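Local coordinates for pyridine nucleotide-disulfide oxidoreductase-like protein (Myceliophthora thermophila, PDB 5MQ6) that uses FAD and NADPH to insert one oxygen atom next to a ketone carbonyl, turning ketones, notably bulky polycyclic ones, into esters or lactones, at residues A98-A103 with H551-I556; K557-E560 with D566-V569; H20-K25 with L391-A396; D505-T510 with N522-L527. All blocks are in the same frame, centred on the assembly; numbering follows the deposited sequence.

Three of the four contacts cluster, and the fourth stands apart. Contacts 1 and 2 share helix 541-562 and touch, their centres about 10 Å apart. Contact 2 also meets contact 4, about 19 Å away between centres, through Asn526, whose side chain bonds to the backbone of Ala567 and Val569. Contact 3 lies across the chain's centre from contacts 1 and 2, about 46 and 51 Å from them between centres. Along the sequence contacts 1 and 3 interleave, contact 4 is nested within the loop closed by contact 1, and contact 2 comes last. The C-terminal part of the chain thus folds back onto the FAD-binding region, while the N-terminal helix settles on distant helix 378-406.

Contact 1 (A98-A103 with H551-I556); sequences AEAGLA and HIVQVI
Leu102 reaches helix 541-562 with a single branch. Its CD1 lies 3.9 Å from CG2 of Ile556 and 4.1 Å from CG1 of Val553, so this one methyl sits between two residues that are three positions apart and therefore on the same side of the helix. The Leu102 and Ile556 side chains cross obliquely, meeting through these branch ends. Ala100 adds a smaller touch, its CB standing 3.9 Å from the same CG1 of Val553. No hydrogen bond spans the two segments; the methyl contacts are apolar, though CD1 of Leu102 also packs 4.0 Å from the carbonyl O of Val553. About 150 Å² is buried over both sides.

Torsions explain why one Val553 methyl serves two partners. CG1 lies opposite the backbone N (chi1 170°), which places it against both Ala100 CB and Leu102 CD1. In Ile556 it is likewise CG2 that takes the position opposite N and becomes the contacting branch.

The second shell is the turn that presents Ala100 and Leu102. Gly101 has left helical geometry with a phi of 76°, and its N returns to Ala98 O at 3.1 Å. Beyond the turn, Lys80 NZ hydrogen-bonds to Leu102 O. Val553 also touches Arg96 and Leu97 of helix 88-99.

Two bonds back into the last turn and the positive phi at glycine define a Schellman motif. It ends the helix that follows strand 78-84 and the glycine-rich turn at the FAD, the first beta-alpha unit of a Rossmann-type nucleotide-binding fold, with helix 541-562 packed against its far end.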
loop_
_atom_site.group_PDB
_atom_site.type_symbol
_atom_site.label_atom_id
_atom_site.label_comp_id
_atom_site.label_asym_id
_atom_site.label_seq_id
_atom_site.Cartn_x
_atom_site.Cartn_y
_atom_site.Cartn_z
ATOM N N ALA A 98 4.733 9.940 21.627
ATOM C CA ALA A 98 5.457 11.065 22.248
ATOM C C ALA A 98 4.442 12.116 22.738
ATOM O O ALA A 98 4.494 12.444 23.867
ATOM C CB ALA A 98 6.453 11.687 21.288
ATOM N N GLU A 99 3.472 12.534 21.920
ATOM C CA GLU A 99 2.456 13.547 22.282
ATOM C C GLU A 99 1.466 13.020 23.333
ATOM O O GLU A 99 0.904 13.776 24.099
ATOM C CB GLU A 99 1.653 13.996 21.069
ATOM C CG GLU A 99 2.502 14.649 19.984
ATOM C CD GLU A 99 2.970 16.031 20.363
ATOM O OE1 GLU A 99 2.308 16.690 21.192
ATOM O OE2 GLU A 99 4.005 16.451 19.845
ATOM N N ALA A 100 1.272 11.740 23.417
ATOM C CA ALA A 100 0.402 11.203 24.436
ATOM C C ALA A 100 1.063 11.122 25.780
ATOM O O ALA A 100 0.408 10.686 26.715
ATOM C CB ALA A 100 -0.139 9.800 24.051
ATOM N N GLY A 101 2.352 11.458 25.854
ATOM C CA GLY A 101 3.144 11.319 27.063
ATOM C C GLY A 101 3.563 9.884 27.390
ATOM O O GLY A 101 3.887 9.622 28.521
ATOM N N LEU A 102 3.543 8.952 26.435
ATOM C CA LEU A 102 3.897 7.548 26.706
ATOM C C LEU A 102 5.382 7.185 26.447
ATOM O O LEU A 102 5.806 6.110 26.762
ATOM C CB LEU A 102 3.047 6.654 25.845
ATOM C CG LEU A 102 1.552 6.742 26.124
ATOM C CD1 LEU A 102 0.668 6.119 25.063
ATOM C CD2 LEU A 102 1.301 6.049 27.403
ATOM N N ALA A 103 6.146 8.095 25.892
ATOM C CA ALA A 103 7.505 7.772 25.422
ATOM C C ALA A 103 8.450 8.919 25.741
ATOM O O ALA A 103 9.044 9.493 24.880
ATOM C CB ALA A 103 7.516 7.448 23.943
ATOM N N HIS A 551 -6.198 5.625 17.048
ATOM C CA HIS A 551 -6.950 4.720 17.891
ATOM C C HIS A 551 -6.034 3.856 18.782
ATOM O O HIS A 551 -6.300 3.693 19.968
ATOM C CB HIS A 551 -7.768 3.798 16.978
ATOM C CG HIS A 551 -8.664 2.885 17.703
ATOM N ND1 HIS A 551 -9.643 3.328 18.580
ATOM C CD2 HIS A 551 -8.709 1.539 17.724
ATOM C CE1 HIS A 551 -10.257 2.283 19.107
ATOM N NE2 HIS A 551 -9.702 1.189 18.606
ATOM N N ILE A 552 -5.013 3.248 18.169
ATOM C CA ILE A 552 -4.118 2.350 18.886
ATOM C C ILE A 552 -3.487 3.115 20.082
ATOM O O ILE A 552 -3.478 2.637 21.230
ATOM C CB ILE A 552 -3.065 1.758 17.928
ATOM C CG1 ILE A 552 -3.776 0.772 16.981
ATOM C CG2 ILE A 552 -1.968 1.039 18.725
ATOM C CD1 ILE A 552 -2.981 0.280 15.786
ATOM N N VAL A 553 -2.948 4.301 19.813
ATOM C CA VAL A 553 -2.191 5.071 20.846
ATOM C C VAL A 553 -3.155 5.534 21.936
ATOM O O VAL A 553 -2.828 5.515 23.177
ATOM C CB VAL A 553 -1.353 6.233 20.229
ATOM C CG1 VAL A 553 -0.820 7.120 21.326
ATOM C CG2 VAL A 553 -0.181 5.643 19.413
ATOM N N GLN A 554 -4.386 5.894 21.528
ATOM C CA GLN A 554 -5.358 6.291 22.523
ATOM C C GLN A 554 -5.861 5.125 23.427
ATOM O O GLN A 554 -6.074 5.322 24.621
ATOM C CB GLN A 554 -6.522 7.058 21.884
ATOM C CG GLN A 554 -6.074 8.394 21.347
ATOM C CD GLN A 554 -5.574 9.334 22.449
ATOM O OE1 GLN A 554 -6.212 9.455 23.478
ATOM N NE2 GLN A 554 -4.460 9.952 22.252
ATOM N N VAL A 555 -6.030 3.921 22.862
ATOM C CA VAL A 555 -6.388 2.757 23.648
ATOM C C VAL A 555 -5.286 2.436 24.654
ATOM O O VAL A 555 -5.537 2.112 25.855
ATOM C CB VAL A 555 -6.620 1.572 22.718
ATOM C CG1 VAL A 555 -6.573 0.232 23.456
ATOM C CG2 VAL A 555 -7.972 1.751 22.012
ATOM N N ILE A 556 -4.042 2.476 24.147
ATOM C CA ILE A 556 -2.909 2.246 25.030
ATOM C C ILE A 556 -2.822 3.331 26.152
ATOM O O ILE A 556 -2.530 3.030 27.343
ATOM C CB ILE A 556 -1.576 2.218 24.206
ATOM C CG1 ILE A 556 -1.547 0.904 23.371
ATOM C CG2 ILE A 556 -0.349 2.339 25.141
ATOM C CD1 ILE A 556 -0.441 0.950 22.295
#

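Contact 2 (K557-E560 with D566-V569); sequences KTAE and DALV
Glu560 and Ala559, neighbours on helix 541-562, hold the start of strand 567-571 in two different ways. The carboxylate of Glu560 divides its oxygens between consecutive backbone amides: Asp566 N donates to OE1 at 2.7 Å and Ala567 N to OE2 at 2.8 Å. Each N-H points almost straight at its acceptor, with an angle of 167°. Neither N lies in the carboxylate plane, however; Asp566 N comes to the syn side of OE1 but 34° out of plane, and Ala567 N meets OE2 from above. The Glu560 chain is bent at chi2 (-72°), which folds the carboxylate round to the amides. Because OE2 is also hydrogen-bonded with Tyr218 OH, the buried group has three partners, an arrangement likely to stabilise its negative charge.

The tight part lies beside this. Ala559 CB approaches CG2 of Val569 to 3.4 Å, closer than ordinary van der Waals contact, whereas its CB stands a comfortable 4.0 Å from CB of Ala567.

Toward solvent the contact loosens. The CB of Asp566, a partly exposed residue, points away from the helix, and its OD1 forms a salt bridge with Arg654 NE.

A short connection leads from helix 541-562 to strand 567-571, which pairs antiparallel with strand 649-653. The helix end packs on this two-stranded sheet, where Ile651 touches both Ala559 and Val569. From the other sheet, Tyr218 of strand 218-221 meets Ala567, Val569 and the Glu560 carboxylate.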
loop_
_atom_site.group_PDB
_atom_site.type_symbol
_atom_site.label_atom_id
_atom_site.label_comp_id
_atom_site.label_asym_id
_atom_site.label_seq_id
_atom_site.Cartn_x
_atom_site.Cartn_y
_atom_site.Cartn_z
ATOM N N LYS A 557 -2.998 4.592 25.759
ATOM C CA LYS A 557 -3.048 5.701 26.733
ATOM C C LYS A 557 -4.075 5.473 27.847
ATOM O O LYS A 557 -3.759 5.608 29.076
ATOM C CB LYS A 557 -3.243 7.023 26.025
ATOM C CG LYS A 557 -3.123 8.212 26.954
ATOM C CD LYS A 557 -3.539 9.434 26.154
ATOM C CE LYS A 557 -3.135 10.698 26.840
ATOM N NZ LYS A 557 -3.751 10.679 28.173
ATOM N N THR A 558 -5.256 5.060 27.434
ATOM C CA THR A 558 -6.313 4.737 28.349
ATOM C C THR A 558 -5.922 3.639 29.304
ATOM O O THR A 558 -6.101 3.762 30.482
ATOM C CB THR A 558 -7.601 4.342 27.624
ATOM O OG1 THR A 558 -7.967 5.417 26.776
ATOM C CG2 THR A 558 -8.770 4.107 28.563
ATOM N N ALA A 559 -5.437 2.552 28.774
ATOM C CA ALA A 559 -5.066 1.388 29.561
ATOM C C ALA A 559 -3.955 1.764 30.515
ATOM O O ALA A 559 -4.066 1.462 31.727
ATOM C CB ALA A 559 -4.652 0.205 28.635
ATOM N N GLU A 560 -2.922 2.481 30.019
ATOM C CA GLU A 560 -1.781 2.885 30.873
ATOM C C GLU A 560 -2.318 3.777 32.014
ATOM O O GLU A 560 -1.904 3.637 33.140
ATOM C CB GLU A 560 -0.697 3.670 30.069
ATOM C CG GLU A 560 0.080 2.772 29.082
ATOM C CD GLU A 560 1.039 1.808 29.839
ATOM O OE1 GLU A 560 1.876 2.260 30.670
ATOM O OE2 GLU A 560 0.944 0.588 29.656
ATOM N N ASP A 566 2.154 0.816 32.910
ATOM C CA ASP A 566 2.565 -0.561 32.719
ATOM C C ASP A 566 1.432 -1.521 32.657
ATOM O O ASP A 566 1.295 -2.444 33.476
ATOM C CB ASP A 566 3.691 -0.981 33.696
ATOM C CG ASP A 566 4.522 -2.149 33.175
ATOM O OD1 ASP A 566 4.374 -2.659 32.026
ATOM O OD2 ASP A 566 5.375 -2.579 33.986
ATOM N N ALA A 567 0.682 -1.374 31.569
ATOM C CA ALA A 567 -0.476 -2.242 31.279
ATOM C C ALA A 567 -0.212 -3.435 30.459
ATOM O O ALA A 567 0.676 -3.460 29.535
ATOM C CB ALA A 567 -1.612 -1.404 30.675
ATOM N N LEU A 568 -1.058 -4.420 30.737
ATOM C CA LEU A 568 -1.208 -5.549 29.896
ATOM C C LEU A 568 -2.606 -5.467 29.320
ATOM O O LEU A 568 -3.557 -5.578 30.076
ATOM C CB LEU A 568 -0.991 -6.815 30.730
ATOM C CG LEU A 568 -1.044 -8.113 29.937
ATOM C CD1 LEU A 568 0.124 -8.183 28.948
ATOM C CD2 LEU A 568 -1.052 -9.307 30.857
ATOM N N VAL A 569 -2.713 -5.385 27.986
ATOM C CA VAL A 569 -3.925 -5.095 27.305
ATOM C C VAL A 569 -4.169 -6.145 26.283
ATOM O O VAL A 569 -3.357 -6.297 25.356
ATOM C CB VAL A 569 -3.769 -3.780 26.492
ATOM C CG1 VAL A 569 -5.090 -3.440 25.839
ATOM C CG2 VAL A 569 -3.365 -2.670 27.390
#

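Contact 3 (H20-K25 with L391-A396); sequences HQLSQK and LDLPHA
Between Leu393 and its partners His20 and Leu22 no hydrogen bond passes; the shortest polar bond in the two segments is Ala396 N to Asp392 O, 2.9 Å, inside the helix that carries Leu393. It matters here because the helix is kinked: the N atoms of Pro394 and His395 have no bond to the preceding turn, and the bond from Ala396 marks the return to regular pairing.

Leu393 splits its two methyls between the partners. CD1 meets CD2 of Leu22 at 3.4 Å, shorter than usual for two methyls and so perhaps slightly imprecise. CD2 turns instead to the imidazole of His20, standing 4.0 Å from NE2 at an oblique approach. Both leucines hold CG opposite the backbone N (chi1 167° in Leu393, -177° in Leu22), which extends each side chain toward the other segment. His20 is poorly ordered, so the exact position of its ring carries less weight than the leucine pair. Its NE2 is buried by the contact yet has no polar partner in the model.

The whole contact, imidazole included, buries about 124 Å². Other pairs tie the two helices to further residues: Lys25 forms a salt bridge with Glu29 and a cation-pi contact with Trp419, and Asp392 OD1 hydrogen-bonds with Thr422.

Leu22 also rests on Glu397 and Arg400, which follow Leu393 at steps of four and three along helix 378-406. This is consistent with one side of that helix facing helix 22-31 and His20 just before it, joining the N-terminal helix to the long helix far from the annotated cofactor sites.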
loop_
_atom_site.group_PDB
_atom_site.type_symbol
_atom_site.label_atom_id
_atom_site.label_comp_id
_atom_site.label_asym_id
_atom_site.label_seq_id
_atom_site.Cartn_x
_atom_site.Cartn_y
_atom_site.Cartn_z
ATOM N N HIS A 20 -25.115 -1.638 -21.260
ATOM C CA HIS A 20 -24.511 -2.840 -20.557
ATOM C C HIS A 20 -24.496 -4.205 -21.351
ATOM O O HIS A 20 -24.863 -5.232 -20.869
ATOM C CB HIS A 20 -25.079 -2.957 -19.174
ATOM C CG HIS A 20 -25.050 -1.661 -18.417
ATOM N ND1 HIS A 20 -26.135 -0.807 -18.349
ATOM C CD2 HIS A 20 -24.055 -1.056 -17.722
ATOM C CE1 HIS A 20 -25.822 0.251 -17.622
ATOM N NE2 HIS A 20 -24.564 0.127 -17.232
ATOM N N GLN A 21 -24.114 -4.148 -22.624
ATOM C CA GLN A 21 -23.281 -5.171 -23.277
ATOM C C GLN A 21 -21.765 -4.780 -23.085
ATOM O O GLN A 21 -20.845 -5.520 -23.403
ATOM C CB GLN A 21 -23.696 -5.317 -24.770
ATOM C CG GLN A 21 -23.680 -4.042 -25.654
ATOM C CD GLN A 21 -24.935 -3.855 -26.559
ATOM O OE1 GLN A 21 -25.140 -4.587 -27.539
ATOM N NE2 GLN A 21 -25.748 -2.841 -26.254
ATOM N N LEU A 22 -21.518 -3.584 -22.577
ATOM C CA LEU A 22 -20.237 -3.213 -21.953
ATOM C C LEU A 22 -19.720 -4.297 -20.963
ATOM O O LEU A 22 -18.522 -4.770 -21.021
ATOM C CB LEU A 22 -20.453 -1.906 -21.187
ATOM C CG LEU A 22 -19.291 -1.215 -20.492
ATOM C CD1 LEU A 22 -18.209 -0.863 -21.524
ATOM C CD2 LEU A 22 -19.754 0.050 -19.765
ATOM N N SER A 23 -20.622 -4.706 -20.065
ATOM C CA SER A 23 -20.268 -5.752 -19.096
ATOM C C SER A 23 -20.019 -7.121 -19.798
ATOM O O SER A 23 -19.326 -7.982 -19.241
ATOM C CB SER A 23 -21.219 -5.799 -17.888
ATOM O OG SER A 23 -22.459 -6.255 -18.303
ATOM N N GLN A 24 -20.489 -7.280 -21.042
ATOM C CA GLN A 24 -19.976 -8.372 -21.878
ATOM C C GLN A 24 -18.534 -8.177 -22.347
ATOM O O GLN A 24 -17.740 -9.138 -22.338
ATOM C CB GLN A 24 -20.886 -8.678 -23.057
ATOM C CG GLN A 24 -22.027 -9.602 -22.652
ATOM C CD GLN A 24 -22.843 -10.051 -23.845
ATOM O OE1 GLN A 24 -23.024 -11.260 -24.063
ATOM N NE2 GLN A 24 -23.336 -9.082 -24.637
ATOM N N LYS A 25 -18.171 -6.973 -22.775
ATOM C CA LYS A 25 -16.760 -6.690 -23.113
ATOM C C LYS A 25 -15.856 -6.841 -21.863
ATOM O O LYS A 25 -14.745 -7.357 -21.964
ATOM C CB LYS A 25 -16.644 -5.299 -23.730
ATOM C CG LYS A 25 -15.251 -4.840 -24.013
ATOM C CD LYS A 25 -14.508 -5.682 -25.037
ATOM C CE LYS A 25 -13.632 -4.763 -25.867
ATOM N NZ LYS A 25 -12.598 -5.513 -26.614
ATOM N N LEU A 391 -23.484 3.428 -11.760
ATOM C CA LEU A 391 -22.720 4.542 -11.245
ATOM C C LEU A 391 -21.363 4.788 -11.935
ATOM O O LEU A 391 -20.952 5.938 -12.210
ATOM C CB LEU A 391 -22.508 4.333 -9.748
ATOM C CG LEU A 391 -21.904 5.470 -8.949
ATOM C CD1 LEU A 391 -22.758 6.750 -9.062
ATOM C CD2 LEU A 391 -21.735 4.946 -7.496
ATOM N N ASP A 392 -20.666 3.710 -12.242
ATOM C CA ASP A 392 -19.354 3.805 -12.858
ATOM C C ASP A 392 -19.319 4.160 -14.340
ATOM O O ASP A 392 -18.271 4.644 -14.873
ATOM C CB ASP A 392 -18.624 2.501 -12.692
ATOM C CG ASP A 392 -17.154 2.666 -12.881
ATOM O OD1 ASP A 392 -16.589 3.639 -12.359
ATOM O OD2 ASP A 392 -16.557 1.825 -13.594
ATOM N N LEU A 393 -20.408 3.861 -15.031
ATOM C CA LEU A 393 -20.442 3.947 -16.463
ATOM C C LEU A 393 -19.945 5.305 -17.014
ATOM O O LEU A 393 -19.095 5.323 -17.907
ATOM C CB LEU A 393 -21.848 3.617 -16.962
ATOM C CG LEU A 393 -22.104 3.964 -18.418
ATOM C CD1 LEU A 393 -21.277 3.076 -19.267
ATOM C CD2 LEU A 393 -23.566 3.723 -18.687
ATOM N N PRO A 394 -20.428 6.418 -16.467
ATOM C CA PRO A 394 -19.995 7.664 -17.068
ATOM C C PRO A 394 -18.476 7.921 -16.912
ATOM O O PRO A 394 -17.806 8.327 -17.896
ATOM C CB PRO A 394 -20.788 8.716 -16.311
ATOM C CG PRO A 394 -21.997 7.998 -15.812
ATOM C CD PRO A 394 -21.565 6.619 -15.534
ATOM N N HIS A 395 -17.914 7.717 -15.726
ATOM C CA HIS A 395 -16.495 7.973 -15.624
ATOM C C HIS A 395 -15.696 6.996 -16.499
ATOM O O HIS A 395 -14.737 7.373 -17.201
ATOM C CB HIS A 395 -15.996 7.842 -14.206
ATOM C CG HIS A 395 -14.500 7.953 -14.087
ATOM N ND1 HIS A 395 -13.809 9.116 -14.327
ATOM C CD2 HIS A 395 -13.561 7.037 -13.766
ATOM C CE1 HIS A 395 -12.521 8.924 -14.128
ATOM N NE2 HIS A 395 -12.345 7.677 -13.781
ATOM N N ALA A 396 -16.080 5.729 -16.472
ATOM C CA ALA A 396 -15.359 4.719 -17.214
ATOM C C ALA A 396 -15.335 5.019 -18.717
ATOM O O ALA A 396 -14.315 4.842 -19.354
ATOM C CB ALA A 396 -16.000 3.383 -16.964
#

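Contact 4 (D505-T510 with N522-L527); sequences DDKWQT and NGFPNL
Lys507 crosses from helix 504-511 to the loop leading into strand 527-529, where Asn522 and Phe524 receive it. Its CB bond points toward that loop, and with CG set opposite the backbone N (chi1 -172°) and every later torsion extended, the chain runs straight out. CB and CG serve as the stem. CD is the first atom to touch, lying 4.0 Å from Asn522 O and 4.1 Å from CE1 of Phe524, at the ring's edge and near its plane; the lysine and phenylalanine side chains run alongside each other in opposing senses. CE comes next, 3.8 Å from Asn522 O. At the tip NZ donates to Asn522 O at 2.7 Å, within the carbonyl plane and on a lone pair, with a C=O...N angle of 126°.

NZ is gripped from outside the pair as well. Glu576 OE2 forms a salt bridge with it, and Ser521 OG hydrogen-bonds to it. A water adds a weak bond, accepting from NZ at 3.2 Å while donating to OD1 of Asn522 at 2.7 Å, so Asn522 is joined to the lysine through its side chain too.

Asn522 has further partners of its own: its N donates to Glu576 OE1 and its ND2 to Val571 O. Glu576 therefore uses one carboxylate oxygen for the ammonium and the other for the backbone next to it.

The chemistry implies a compact polar junction. A lysine bonded to a carbonyl, a hydroxyl and a carboxylate should keep its positive charge readily, and that charge, balanced by Glu576, ties the helix to the loop while the edge of Phe524 touches CD.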
loop_
_atom_site.group_PDB
_atom_site.type_symbol
_atom_site.label_atom_id
_atom_site.label_comp_id
_atom_site.label_asym_id
_atom_site.label_seq_id
_atom_site.Cartn_x
_atom_site.Cartn_y
_atom_site.Cartn_z
ATOM N N ASP A 505 -0.698 -16.662 12.736
ATOM C CA ASP A 505 -1.108 -17.032 11.400
ATOM C C ASP A 505 -1.898 -18.326 11.387
ATOM O O ASP A 505 -2.835 -18.481 10.652
ATOM C CB ASP A 505 0.068 -17.102 10.419
ATOM C CG ASP A 505 -0.409 -17.187 8.990
ATOM O OD1 ASP A 505 -1.232 -16.336 8.564
ATOM O OD2 ASP A 505 -0.013 -18.163 8.323
ATOM N N ASP A 506 -1.521 -19.265 12.206
ATOM C CA ASP A 506 -2.300 -20.502 12.294
ATOM C C ASP A 506 -3.705 -20.208 12.775
ATOM O O ASP A 506 -4.674 -20.670 12.173
ATOM C CB ASP A 506 -1.625 -21.499 13.193
ATOM C CG ASP A 506 -0.265 -21.952 12.647
ATOM O OD1 ASP A 506 -0.004 -21.874 11.419
ATOM O OD2 ASP A 506 0.571 -22.385 13.474
ATOM N N LYS A 507 -3.842 -19.375 13.813
ATOM C CA LYS A 507 -5.203 -18.933 14.220
ATOM C C LYS A 507 -5.963 -18.327 13.023
ATOM O O LYS A 507 -7.112 -18.679 12.729
ATOM C CB LYS A 507 -5.106 -17.900 15.322
ATOM C CG LYS A 507 -6.419 -17.478 15.974
ATOM C CD LYS A 507 -6.211 -16.379 16.992
ATOM C CE LYS A 507 -7.528 -15.702 17.356
ATOM N NZ LYS A 507 -7.335 -14.494 18.222
ATOM N N TRP A 508 -5.324 -17.402 12.330
ATOM C CA TRP A 508 -5.946 -16.708 11.225
ATOM C C TRP A 508 -6.443 -17.672 10.132
ATOM O O TRP A 508 -7.528 -17.530 9.615
ATOM C CB TRP A 508 -4.893 -15.821 10.556
ATOM C CG TRP A 508 -5.476 -14.630 9.945
ATOM C CD1 TRP A 508 -5.819 -14.451 8.644
ATOM C CD2 TRP A 508 -5.776 -13.402 10.633
ATOM N NE1 TRP A 508 -6.298 -13.167 8.461
ATOM C CE2 TRP A 508 -6.256 -12.495 9.658
ATOM C CE3 TRP A 508 -5.618 -12.969 11.951
ATOM C CZ2 TRP A 508 -6.612 -11.233 9.962
ATOM C CZ3 TRP A 508 -5.986 -11.667 12.246
ATOM C CH2 TRP A 508 -6.466 -10.832 11.278
ATOM N N GLN A 509 -5.592 -18.628 9.764
ATOM C CA GLN A 509 -5.882 -19.563 8.657
ATOM C C GLN A 509 -6.917 -20.626 9.085
ATOM O O GLN A 509 -7.734 -21.023 8.280
ATOM C CB GLN A 509 -4.627 -20.255 8.189
ATOM C CG GLN A 509 -3.473 -19.434 7.652
ATOM C CD GLN A 509 -3.905 -18.310 6.717
ATOM O OE1 GLN A 509 -4.832 -18.491 5.946
ATOM N NE2 GLN A 509 -3.241 -17.157 6.796
ATOM N N THR A 510 -6.869 -21.052 10.344
ATOM C CA THR A 510 -7.706 -22.096 10.828
ATOM C C THR A 510 -9.034 -21.639 11.312
ATOM O O THR A 510 -10.010 -22.260 10.996
ATOM C CB THR A 510 -7.059 -22.893 11.972
ATOM O OG1 THR A 510 -6.810 -22.012 13.078
ATOM C CG2 THR A 510 -5.740 -23.533 11.552
ATOM N N ASN A 522 -6.939 -11.711 20.123
ATOM C CA ASN A 522 -6.910 -12.470 21.351
ATOM C C ASN A 522 -5.815 -13.498 21.339
ATOM O O ASN A 522 -5.630 -14.230 20.344
ATOM C CB ASN A 522 -8.257 -13.141 21.636
ATOM C CG ASN A 522 -8.203 -13.966 22.891
ATOM O OD1 ASN A 522 -8.053 -15.129 22.753
ATOM N ND2 ASN A 522 -8.137 -13.337 24.112
ATOM N N GLY A 523 -5.117 -13.567 22.457
ATOM C CA GLY A 523 -3.876 -14.417 22.589
ATOM C C GLY A 523 -2.571 -13.698 22.377
ATOM O O GLY A 523 -1.535 -14.295 22.527
ATOM N N PHE A 524 -2.636 -12.400 22.062
ATOM C CA PHE A 524 -1.531 -11.561 21.561
ATOM C C PHE A 524 -1.571 -10.252 22.245
ATOM O O PHE A 524 -1.731 -9.230 21.601
ATOM C CB PHE A 524 -1.526 -11.451 20.005
ATOM C CG PHE A 524 -1.529 -12.818 19.327
ATOM C CD1 PHE A 524 -2.724 -13.488 19.132
ATOM C CD2 PHE A 524 -0.360 -13.439 19.006
ATOM C CE1 PHE A 524 -2.778 -14.738 18.589
ATOM C CE2 PHE A 524 -0.368 -14.711 18.449
ATOM C CZ PHE A 524 -1.588 -15.372 18.248
ATOM N N PRO A 525 -1.432 -10.291 23.615
ATOM C CA PRO A 525 -1.495 -9.093 24.457
ATOM C C PRO A 525 -0.410 -8.122 24.096
ATOM O O PRO A 525 0.668 -8.544 23.705
ATOM C CB PRO A 525 -1.300 -9.644 25.898
ATOM C CG PRO A 525 -0.505 -10.881 25.700
ATOM C CD PRO A 525 -0.859 -11.427 24.369
ATOM N N ASN A 526 -0.707 -6.820 24.223
ATOM C CA ASN A 526 0.254 -5.790 23.950
ATOM C C ASN A 526 0.792 -5.778 22.552
ATOM O O ASN A 526 1.815 -5.180 22.311
ATOM C CB ASN A 526 1.362 -5.733 25.018
ATOM C CG ASN A 526 0.854 -5.177 26.328
ATOM O OD1 ASN A 526 -0.362 -5.019 26.512
ATOM N ND2 ASN A 526 1.789 -4.867 27.263
ATOM N N LEU A 527 0.062 -6.321 21.602
ATOM C CA LEU A 527 0.455 -6.249 20.167
ATOM C C LEU A 527 -0.653 -5.541 19.490
ATOM O O LEU A 527 -1.826 -5.870 19.688
ATOM C CB LEU A 527 0.512 -7.649 19.565
ATOM C CG LEU A 527 0.740 -7.751 18.049
ATOM C CD1 LEU A 527 2.113 -7.198 17.617
ATOM C CD2 LEU A 527 0.527 -9.183 17.561
HETATM O O HOH W 1 -7.943 -16.615 20.535
#